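Local structure of mannan endo-1,4-beta-mannosidase (Cryptopygus antarcticus, 4OOU) at residues A[106-109]-A[110-114]; A[153-156]-A[157-161]; A[319-323]-A[324-328]; A[355-358]-A[359-362]. The protein hydrolyses internal beta-1,4-mannosidic linkages in mannans, galactomannans and glucomannans, releasing mainly short manno-oligosaccharides. One frame throughout, in Å; residues are numbered along the deposited sequence.

Interaction 1. Residues A[106-109]-A[110-114]; sequences KKTL and INDLS
The carboxylate of Asp112 turns one face to the carbonyl oxygen of Thr108. That oxygen stands 3.3 Å from Asp112 CG, almost straight above it. The approach of Thr108 CG2 to this carboxylate is modelled too close and is doubtful. Asp112 CG sits beside its own backbone N, chi1 -73°, which brings the carboxylate back over the Thr108 peptide. The same Thr108 O accepts a straight bond from Asp112 N at 2.9 Å. One residue on, Leu113 N donates to Leu109 O at 2.8 Å. These are the first bonds of helix 109-122. Asp112 OD2 is hydrogen-bonded to the backbone N of Gly54, and the backbone N atoms of Thr108 and Leu109 both bond Asp104 OD1. Two acidic groups thus lie at the N-terminal end of the helix, where its dipole would probably favour negative charge. On the buried side the two leucines pack obliquely. Leu109 CD2 meets Leu113 CD1 at 3.5 Å, and Leu109 CG lies 3.7 Å from the same methyl. The turn leads from the short hairpin strand 100-102 into helix 109-122, an outer helix of the (beta/alpha)8 barrel. Helix 149-167 packs beside it, with Met163 on Leu109 and Ile110, Ala166 on Ile110, and Leu167 on Leu113, while Phe53 touches both leucines.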
loop_
_atom_site.group_PDB
_atom_site.type_symbol
_atom_site.label_atom_id
_atom_site.label_comp_id
_atom_site.label_asym_id
_atom_site.label_seq_id
_atom_site.Cartn_x
_atom_site.Cartn_y
_atom_site.Cartn_z
ATOM N N LYS A 106 9.548 13.692 -19.418
ATOM C CA LYS A 106 10.859 14.264 -19.001
ATOM C C LYS A 106 11.860 13.234 -18.414
ATOM O O LYS A 106 12.968 13.625 -18.102
ATOM C CB LYS A 106 10.688 15.411 -17.978
ATOM C CG LYS A 106 10.512 16.823 -18.535
ATOM C CD LYS A 106 9.059 17.097 -18.961
ATOM C CE LYS A 106 8.840 18.457 -19.633
ATOM N NZ LYS A 106 8.639 19.555 -18.648
ATOM N N LYS A 107 11.468 11.963 -18.233
ATOM C CA LYS A 107 12.345 10.929 -17.656
ATOM C C LYS A 107 13.032 11.371 -16.354
ATOM O O LYS A 107 14.238 11.202 -16.145
ATOM C CB LYS A 107 13.407 10.462 -18.668
ATOM C CG LYS A 107 12.895 9.576 -19.784
ATOM C CD LYS A 107 14.044 9.138 -20.691
ATOM C CE LYS A 107 13.573 8.964 -22.131
ATOM N NZ LYS A 107 13.902 7.633 -22.726
ATOM N N THR A 108 12.208 11.881 -15.466
ATOM C CA THR A 108 12.610 12.413 -14.171
ATOM C C THR A 108 12.216 11.498 -12.989
ATOM O O THR A 108 12.779 11.622 -11.891
ATOM C CB THR A 108 11.918 13.788 -14.050
ATOM O OG1 THR A 108 12.790 14.795 -14.563
ATOM C CG2 THR A 108 11.485 14.132 -12.651
ATOM N N LEU A 109 11.266 10.589 -13.207
ATOM C CA LEU A 109 10.632 9.841 -12.098
ATOM C C LEU A 109 11.605 9.096 -11.200
ATOM O O LEU A 109 11.531 9.223 -9.980
ATOM C CB LEU A 109 9.625 8.810 -12.617
ATOM C CG LEU A 109 8.834 8.108 -11.515
ATOM C CD1 LEU A 109 7.428 8.651 -11.414
ATOM C CD2 LEU A 109 8.761 6.623 -11.766
ATOM N N ILE A 110 12.498 8.305 -11.798
ATOM C CA ILE A 110 13.378 7.447 -11.011
ATOM C C ILE A 110 14.267 8.304 -10.111
ATOM O O ILE A 110 14.346 8.056 -8.921
ATOM C CB ILE A 110 14.167 6.442 -11.887
ATOM C CG1 ILE A 110 13.185 5.488 -12.585
ATOM C CG2 ILE A 110 15.113 5.591 -11.055
ATOM C CD1 ILE A 110 13.843 4.491 -13.514
ATOM N N ASN A 111 14.877 9.358 -10.635
ATOM C CA ASN A 111 15.629 10.259 -9.742
ATOM C C ASN A 111 14.748 10.916 -8.673
ATOM O O ASN A 111 15.139 11.013 -7.502
ATOM C CB ASN A 111 16.357 11.353 -10.527
ATOM C CG ASN A 111 17.281 10.793 -11.570
ATOM O OD1 ASN A 111 17.963 9.761 -11.366
ATOM N ND2 ASN A 111 17.306 11.454 -12.714
ATOM N N ASP A 112 13.564 11.374 -9.067
ATOM C CA ASP A 112 12.652 11.984 -8.085
ATOM C C ASP A 112 12.342 11.053 -6.941
ATOM O O ASP A 112 12.422 11.453 -5.785
ATOM C CB ASP A 112 11.365 12.432 -8.756
ATOM C CG ASP A 112 11.561 13.645 -9.596
ATOM O OD1 ASP A 112 12.680 14.215 -9.558
ATOM O OD2 ASP A 112 10.604 14.027 -10.285
ATOM N N LEU A 113 12.015 9.805 -7.258
ATOM C CA LEU A 113 11.821 8.807 -6.209
ATOM C C LEU A 113 13.147 8.547 -5.426
ATOM O O LEU A 113 13.180 8.543 -4.178
ATOM C CB LEU A 113 11.214 7.514 -6.791
ATOM C CG LEU A 113 9.782 7.644 -7.389
ATOM C CD1 LEU A 113 9.450 6.470 -8.300
ATOM C CD2 LEU A 113 8.655 7.788 -6.375
ATOM N N SER A 114 14.229 8.334 -6.170
ATOM C CA SER A 114 15.589 8.111 -5.611
ATOM C C SER A 114 15.855 9.197 -4.558
ATOM O O SER A 114 16.166 8.900 -3.406
ATOM C CB SER A 114 16.604 8.149 -6.774
ATOM O OG SER A 114 17.729 7.291 -6.609
#

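Interaction 2. Residues A[153-156]-A[157-161]; sequences NSYI and NNALT
Leu160, five residues further along the helix, covers one face of the Tyr155 ring. Tyr155 CG is anti to the backbone N, chi1 170°, and this lays the ring alongside the following turn. Leu160 CB sits over the face as a CH-pi contact, 4.2 Å from the ring centroid and 27° off the normal. Leu160 CG is also anti to its backbone N, chi1 -177°. From there its CD1 reaches the phenol end, 3.6 Å from Tyr155 OH. Ala159 CB meets the ring obliquely, 4.0 Å from Tyr155 CD1. The hydroxyl is hydrogen-bonded to His85 NE2, and Phe132 also meets the ring. A leucine in place of Tyr155 would probably leave His85 NE2 without this mate and take away the ring face that Leu160 CB packs on. The next residue, Ile156, has its CG2 3.4 Å from Asn157 OD1. Thr161 brings its OG1 back over the preceding turn, near Ile156 O, where any bond is weak. The backbone explains the spacing of these groups. Tyr155 O accepts from both Ala159 N and Leu160 N, each at 3.0 Å. Thr161 N then bonds Ile156 O at 2.8 Å, again five residues back. Such i to i+5 bonds mark a pi-type turn, a local bulge inserted here into helix 149-167 on the outside of the (beta/alpha)8 barrel.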
loop_
_atom_site.group_PDB
_atom_site.type_symbol
_atom_site.label_atom_id
_atom_site.label_comp_id
_atom_site.label_asym_id
_atom_site.label_seq_id
_atom_site.Cartn_x
_atom_site.Cartn_y
_atom_site.Cartn_z
ATOM N N ASN A 153 2.741 -5.404 -20.605
ATOM C CA ASN A 153 4.158 -5.637 -20.749
ATOM C C ASN A 153 4.921 -4.372 -21.147
ATOM O O ASN A 153 6.107 -4.248 -20.823
ATOM C CB ASN A 153 4.461 -6.769 -21.742
ATOM C CG ASN A 153 4.181 -8.150 -21.161
ATOM O OD1 ASN A 153 4.744 -8.544 -20.128
ATOM N ND2 ASN A 153 3.311 -8.901 -21.835
ATOM N N SER A 154 4.277 -3.433 -21.836
ATOM C CA SER A 154 4.990 -2.217 -22.167
ATOM C C SER A 154 5.199 -1.489 -20.869
ATOM O O SER A 154 6.292 -0.949 -20.624
ATOM C CB SER A 154 4.262 -1.354 -23.206
ATOM O OG SER A 154 2.939 -1.099 -22.830
ATOM N N TYR A 155 4.172 -1.509 -20.009
ATOM C CA TYR A 155 4.306 -0.861 -18.693
ATOM C C TYR A 155 5.466 -1.496 -17.950
ATOM O O TYR A 155 6.375 -0.815 -17.482
ATOM C CB TYR A 155 3.042 -0.949 -17.841
ATOM C CG TYR A 155 3.295 -0.493 -16.409
ATOM C CD1 TYR A 155 3.630 0.833 -16.122
ATOM C CD2 TYR A 155 3.215 -1.388 -15.338
ATOM C CE1 TYR A 155 3.874 1.253 -14.812
ATOM C CE2 TYR A 155 3.477 -0.977 -14.039
ATOM C CZ TYR A 155 3.797 0.346 -13.773
ATOM O OH TYR A 155 4.045 0.750 -12.472
ATOM N N ILE A 156 5.432 -2.808 -17.884
ATOM C CA ILE A 156 6.438 -3.549 -17.169
ATOM C C ILE A 156 7.830 -3.223 -17.672
ATOM O O ILE A 156 8.721 -2.913 -16.885
ATOM C CB ILE A 156 6.148 -5.065 -17.234
ATOM C CG1 ILE A 156 4.915 -5.365 -16.355
ATOM C CG2 ILE A 156 7.351 -5.876 -16.744
ATOM C CD1 ILE A 156 4.210 -6.676 -16.602
ATOM N N ASN A 157 8.000 -3.251 -18.990
ATOM C CA ASN A 157 9.344 -3.264 -19.579
ATOM C C ASN A 157 9.954 -1.900 -19.662
ATOM O O ASN A 157 11.145 -1.714 -19.329
ATOM C CB ASN A 157 9.308 -3.971 -20.925
ATOM C CG ASN A 157 8.933 -5.446 -20.779
ATOM O OD1 ASN A 157 9.066 -6.029 -19.693
ATOM N ND2 ASN A 157 8.423 -6.047 -21.845
ATOM N N ASN A 158 9.118 -0.937 -20.012
ATOM C CA ASN A 158 9.548 0.428 -20.231
ATOM C C ASN A 158 9.437 1.375 -19.052
ATOM O O ASN A 158 9.947 2.518 -19.102
ATOM C CB ASN A 158 8.742 1.010 -21.384
ATOM C CG ASN A 158 9.113 0.383 -22.695
ATOM O OD1 ASN A 158 10.253 -0.083 -22.880
ATOM N ND2 ASN A 158 8.167 0.350 -23.606
ATOM N N ALA A 159 8.749 0.940 -18.002
ATOM C CA ALA A 159 8.668 1.749 -16.800
ATOM C C ALA A 159 9.077 0.928 -15.601
ATOM O O ALA A 159 10.058 1.255 -14.948
ATOM C CB ALA A 159 7.270 2.314 -16.636
ATOM N N LEU A 160 8.374 -0.168 -15.325
ATOM C CA LEU A 160 8.436 -0.775 -13.971
ATOM C C LEU A 160 9.745 -1.495 -13.637
ATOM O O LEU A 160 10.399 -1.161 -12.669
ATOM C CB LEU A 160 7.236 -1.683 -13.730
ATOM C CG LEU A 160 7.180 -2.284 -12.327
ATOM C CD1 LEU A 160 6.851 -1.209 -11.323
ATOM C CD2 LEU A 160 6.187 -3.436 -12.290
ATOM N N THR A 161 10.105 -2.491 -14.438
ATOM C CA THR A 161 11.404 -3.131 -14.316
ATOM C C THR A 161 12.518 -2.058 -14.118
ATOM O O THR A 161 13.304 -2.129 -13.167
ATOM C CB THR A 161 11.654 -4.072 -15.504
ATOM O OG1 THR A 161 10.641 -5.091 -15.551
ATOM C CG2 THR A 161 12.988 -4.733 -15.373
#

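Interaction 3. Residues A[319-323]-A[324-328]; sequences QNEGI and QNLYK
Glu321 and Leu326 meet across the N-terminal cap of helix 323-332, an outer helix of the (beta/alpha)8 barrel. Gly322 is the N-cap. The two residues occupy the flanking positions of a hydrophobic staple, with the aliphatic part of a glutamate as one arm. Leu326 CD1 rests 3.6 Å from Glu321 CB, and the side chains cross at about a right angle. Glu321 bends at chi2, 93°, which folds its carboxylate back along the loop. There OE2 takes the backbone N of Gln319 on its syn side at 2.9 Å, while OE1 is bonded to Trp288 NE1. An alanine at Glu321 would probably leave Gln319 N and Trp288 NE1 without their acceptor and uncover part of Leu326. Gly322 has backbone angles at which a side chain would press on the preceding carbonyl oxygen. Its own carbonyl receives Leu326 N at 3.2 Å and, weakly, Asn325 N. Ile323 has the most surface covered by the contact. Ile323 and Tyr327 lie side by side and point the same way, with Ile323 CG2 at 4.2 Å from Tyr327 CE2. Ile323 O takes Tyr327 N at 3.0 Å and also sits at the edge of the Tyr327 ring. Tyr327 OH is hydrogen-bonded to Gly41 O. Over the cap, Asn325 ND2 bonds Glu321 O at 2.6 Å, the oxygen lying in the plane of the amide.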
loop_
_atom_site.group_PDB
_atom_site.type_symbol
_atom_site.label_atom_id
_atom_site.label_comp_id
_atom_site.label_asym_id
_atom_site.label_seq_id
_atom_site.Cartn_x
_atom_site.Cartn_y
_atom_site.Cartn_z
ATOM N N GLN A 319 -14.717 5.028 16.035
ATOM C CA GLN A 319 -15.739 5.058 17.119
ATOM C C GLN A 319 -15.310 5.905 18.349
ATOM O O GLN A 319 -15.542 5.533 19.496
ATOM C CB GLN A 319 -16.115 3.625 17.517
ATOM C CG GLN A 319 -17.235 3.045 16.665
ATOM C CD GLN A 319 -17.589 1.654 17.115
ATOM O OE1 GLN A 319 -17.165 1.232 18.190
ATOM N NE2 GLN A 319 -18.334 0.915 16.295
ATOM N N ASN A 320 -14.694 7.049 18.073
ATOM C CA ASN A 320 -14.037 7.887 19.092
ATOM C C ASN A 320 -13.076 7.247 20.073
ATOM O O ASN A 320 -12.868 7.782 21.146
ATOM C CB ASN A 320 -15.054 8.709 19.886
ATOM C CG ASN A 320 -15.109 10.113 19.393
ATOM O OD1 ASN A 320 -15.770 10.381 18.386
ATOM N ND2 ASN A 320 -14.364 11.017 20.044
ATOM N N GLU A 321 -12.455 6.143 19.725
ATOM C CA GLU A 321 -11.523 5.577 20.673
ATOM C C GLU A 321 -10.385 6.605 21.014
ATOM O O GLU A 321 -9.837 6.584 22.119
ATOM C CB GLU A 321 -10.934 4.263 20.152
ATOM C CG GLU A 321 -11.929 3.134 19.998
ATOM C CD GLU A 321 -12.555 3.023 18.612
ATOM O OE1 GLU A 321 -12.912 1.866 18.252
ATOM O OE2 GLU A 321 -12.686 4.061 17.900
ATOM N N GLY A 322 -10.065 7.495 20.070
ATOM C CA GLY A 322 -8.957 8.455 20.229
ATOM C C GLY A 322 -7.703 7.929 19.539
ATOM O O GLY A 322 -7.262 6.809 19.829
ATOM N N ILE A 323 -7.136 8.718 18.625
ATOM C CA ILE A 323 -5.969 8.281 17.830
ATOM C C ILE A 323 -5.009 7.401 18.557
ATOM O O ILE A 323 -4.596 6.403 18.005
ATOM C CB ILE A 323 -5.038 9.406 17.383
ATOM C CG1 ILE A 323 -5.491 10.713 18.007
ATOM C CG2 ILE A 323 -4.832 9.390 15.843
ATOM C CD1 ILE A 323 -4.395 11.736 18.016
ATOM N N GLN A 324 -4.606 7.775 19.767
ATOM C CA GLN A 324 -3.539 7.010 20.419
ATOM C C GLN A 324 -3.993 5.609 20.813
ATOM O O GLN A 324 -3.209 4.680 20.756
ATOM C CB GLN A 324 -2.952 7.731 21.643
ATOM C CG GLN A 324 -2.157 8.987 21.329
ATOM C CD GLN A 324 -1.263 9.406 22.475
ATOM O OE1 GLN A 324 -1.551 9.139 23.653
ATOM N NE2 GLN A 324 -0.157 10.054 22.138
ATOM N N ASN A 325 -5.243 5.449 21.238
ATOM C CA ASN A 325 -5.695 4.123 21.635
ATOM C C ASN A 325 -5.833 3.239 20.409
ATOM O O ASN A 325 -5.687 2.013 20.485
ATOM C CB ASN A 325 -6.994 4.223 22.418
ATOM C CG ASN A 325 -6.875 5.177 23.586
ATOM O OD1 ASN A 325 -5.900 5.133 24.351
ATOM N ND2 ASN A 325 -7.825 6.082 23.695
ATOM N N LEU A 326 -6.110 3.889 19.283
ATOM C CA LEU A 326 -6.146 3.259 17.967
ATOM C C LEU A 326 -4.757 2.709 17.610
ATOM O O LEU A 326 -4.617 1.535 17.293
ATOM C CB LEU A 326 -6.638 4.278 16.911
ATOM C CG LEU A 326 -8.105 4.189 16.439
ATOM C CD1 LEU A 326 -8.921 3.274 17.335
ATOM C CD2 LEU A 326 -8.823 5.523 16.279
ATOM N N TYR A 327 -3.735 3.556 17.688
ATOM C CA TYR A 327 -2.380 3.112 17.430
ATOM C C TYR A 327 -2.060 1.942 18.350
ATOM O O TYR A 327 -1.579 0.878 17.888
ATOM C CB TYR A 327 -1.360 4.243 17.607
ATOM C CG TYR A 327 -1.105 5.066 16.349
ATOM C CD1 TYR A 327 -0.214 4.615 15.387
ATOM C CD2 TYR A 327 -1.732 6.297 16.135
ATOM C CE1 TYR A 327 0.031 5.330 14.239
ATOM C CE2 TYR A 327 -1.498 7.010 14.975
ATOM C CZ TYR A 327 -0.605 6.514 14.033
ATOM O OH TYR A 327 -0.316 7.196 12.867
ATOM N N LYS A 328 -2.358 2.141 19.634
ATOM C CA LYS A 328 -2.144 1.130 20.667
ATOM C C LYS A 328 -2.969 -0.146 20.482
ATOM O O LYS A 328 -2.474 -1.234 20.772
ATOM C CB LYS A 328 -2.351 1.717 22.074
ATOM C CG LYS A 328 -1.032 2.138 22.729
ATOM C CD LYS A 328 -1.220 2.724 24.123
ATOM C CE LYS A 328 -1.902 4.082 24.066
ATOM N NZ LYS A 328 -1.657 4.861 25.308
#

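Interaction 4. Residues A[355-358]-A[359-362]; sequences NQMY and GMQA
Tyr358 and Gln361 stand at about a right angle on one side of helix 353-361. The ring and the amide planes are 80° apart. Gln361 OE1 approaches the ring at its edge and stays 4.0 Å from Tyr358 CD1, a loose contact. Tyr358 CG anti to the backbone N (chi1 -173°) and the extended Gln361 chain bring OE1 only to the CD1 edge. Gln361 CB packs more closely, 3.2 Å from Tyr358 O. Another side of the helix carries Met360. Its chain bends at chi3, -71°, and the methyl CE folds back to the preceding turn. CE lies 3.3 Å from Gln356 O and 3.9 Å from Met357 CA, so within this turn it meets mainly backbone. Three backbone bonds join 355-358 to 359-362. Gly359 N gives Asn355 O a nearly straight bond of 2.7 Å. Met360 N bonds Gln356 O, and Gln361 N bonds Met357 O, both longer at 3.2 Å. Gln356 points away from this contact. Its OE1 bonds Thr340 OG1 and its NE2 bonds Gln342 O, the two residues flanking the substrate-binding Trp341. Val42 and Val72 cover Met360 from strand 35-43 and helix 58-74. The chemistry is thus divided: backbone bonds hold the turn, its side chains add weak van der Waals contact, and the polar end of Gln356 ties the helix to the chain around Trp341.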
loop_
_atom_site.group_PDB
_atom_site.type_symbol
_atom_site.label_atom_id
_atom_site.label_comp_id
_atom_site.label_asym_id
_atom_site.label_seq_id
_atom_site.Cartn_x
_atom_site.Cartn_y
_atom_site.Cartn_z
ATOM N N ASN A 355 -2.790 15.734 14.882
ATOM C CA ASN A 355 -3.045 14.709 15.819
ATOM C C ASN A 355 -2.696 13.360 15.173
ATOM O O ASN A 355 -2.410 12.402 15.864
ATOM C CB ASN A 355 -4.422 14.892 16.528
ATOM C CG ASN A 355 -5.537 14.072 15.934
ATOM O OD1 ASN A 355 -6.170 13.333 16.634
ATOM N ND2 ASN A 355 -5.816 14.252 14.680
ATOM N N GLN A 356 -2.591 13.298 13.860
ATOM C CA GLN A 356 -1.759 12.223 13.307
ATOM C C GLN A 356 -0.367 12.158 13.954
ATOM O O GLN A 356 0.115 11.045 14.206
ATOM C CB GLN A 356 -1.623 12.319 11.810
ATOM C CG GLN A 356 -2.891 11.882 11.130
ATOM C CD GLN A 356 -2.783 11.966 9.647
ATOM O OE1 GLN A 356 -2.255 11.052 8.996
ATOM N NE2 GLN A 356 -3.276 13.067 9.092
ATOM N N MET A 357 0.254 13.307 14.260
ATOM C CA MET A 357 1.546 13.287 14.986
ATOM C C MET A 357 1.362 12.839 16.437
ATOM O O MET A 357 2.169 12.069 16.970
ATOM C CB MET A 357 2.260 14.637 14.931
ATOM C CG MET A 357 2.836 15.003 13.576
ATOM S SD MET A 357 3.909 16.456 13.644
ATOM C CE MET A 357 2.785 17.770 13.228
ATOM N N TYR A 358 0.285 13.308 17.063
ATOM C CA TYR A 358 -0.053 12.907 18.420
ATOM C C TYR A 358 -0.124 11.392 18.433
ATOM O O TYR A 358 0.556 10.747 19.219
ATOM C CB TYR A 358 -1.381 13.548 18.882
ATOM C CG TYR A 358 -1.757 13.343 20.357
ATOM C CD1 TYR A 358 -0.804 13.409 21.367
ATOM C CD2 TYR A 358 -3.085 13.129 20.737
ATOM C CE1 TYR A 358 -1.157 13.219 22.698
ATOM C CE2 TYR A 358 -3.452 12.946 22.060
ATOM C CZ TYR A 358 -2.486 12.988 23.046
ATOM O OH TYR A 358 -2.845 12.820 24.377
ATOM N N GLY A 359 -0.931 10.840 17.536
ATOM C CA GLY A 359 -1.077 9.409 17.402
ATOM C C GLY A 359 0.240 8.655 17.368
ATOM O O GLY A 359 0.438 7.730 18.164
ATOM N N MET A 360 1.158 9.035 16.484
ATOM C CA MET A 360 2.419 8.274 16.394
ATOM C C MET A 360 3.195 8.289 17.721
ATOM O O MET A 360 3.867 7.299 18.059
ATOM C CB MET A 360 3.305 8.785 15.247
ATOM C CG MET A 360 2.900 8.262 13.874
ATOM S SD MET A 360 3.732 9.039 12.494
ATOM C CE MET A 360 2.967 10.651 12.557
ATOM N N GLN A 361 3.107 9.408 18.462
ATOM C CA GLN A 361 3.790 9.533 19.751
ATOM C C GLN A 361 3.372 8.389 20.669
ATOM O O GLN A 361 4.150 7.946 21.523
ATOM C CB GLN A 361 3.475 10.864 20.448
ATOM C CG GLN A 361 4.311 12.056 20.005
ATOM C CD GLN A 361 3.725 13.398 20.452
ATOM O OE1 GLN A 361 3.206 13.529 21.573
ATOM N NE2 GLN A 361 3.786 14.400 19.564
ATOM N N ALA A 362 2.141 7.906 20.511
ATOM C CA ALA A 362 1.681 6.844 21.376
ATOM C C ALA A 362 2.636 5.664 21.318
ATOM O O ALA A 362 2.716 4.893 22.270
ATOM C CB ALA A 362 0.270 6.398 21.007
#

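From the N terminus, the four contacts follow in series and none nests in or crosses another. Each is local. Interaction 1 closes the turn from the loop after strand 100-102 into helix 109-122. Interaction 2 bridges a turn within helix 149-167, its centre about 15 Å from that of interaction 1. Interaction 3 starts helix 323-332, and interaction 4 lies in helix 353-361. These last two have centres about 10 Å apart and touch. Gln324 NE2 probably bonds Tyr358 O at 3.1 Å, and Tyr327 CD2 packs on Gly359 O. They join two outer helices of the barrel. Interaction 2 lies across the chain's centre from both, and interaction 1 from interaction 3.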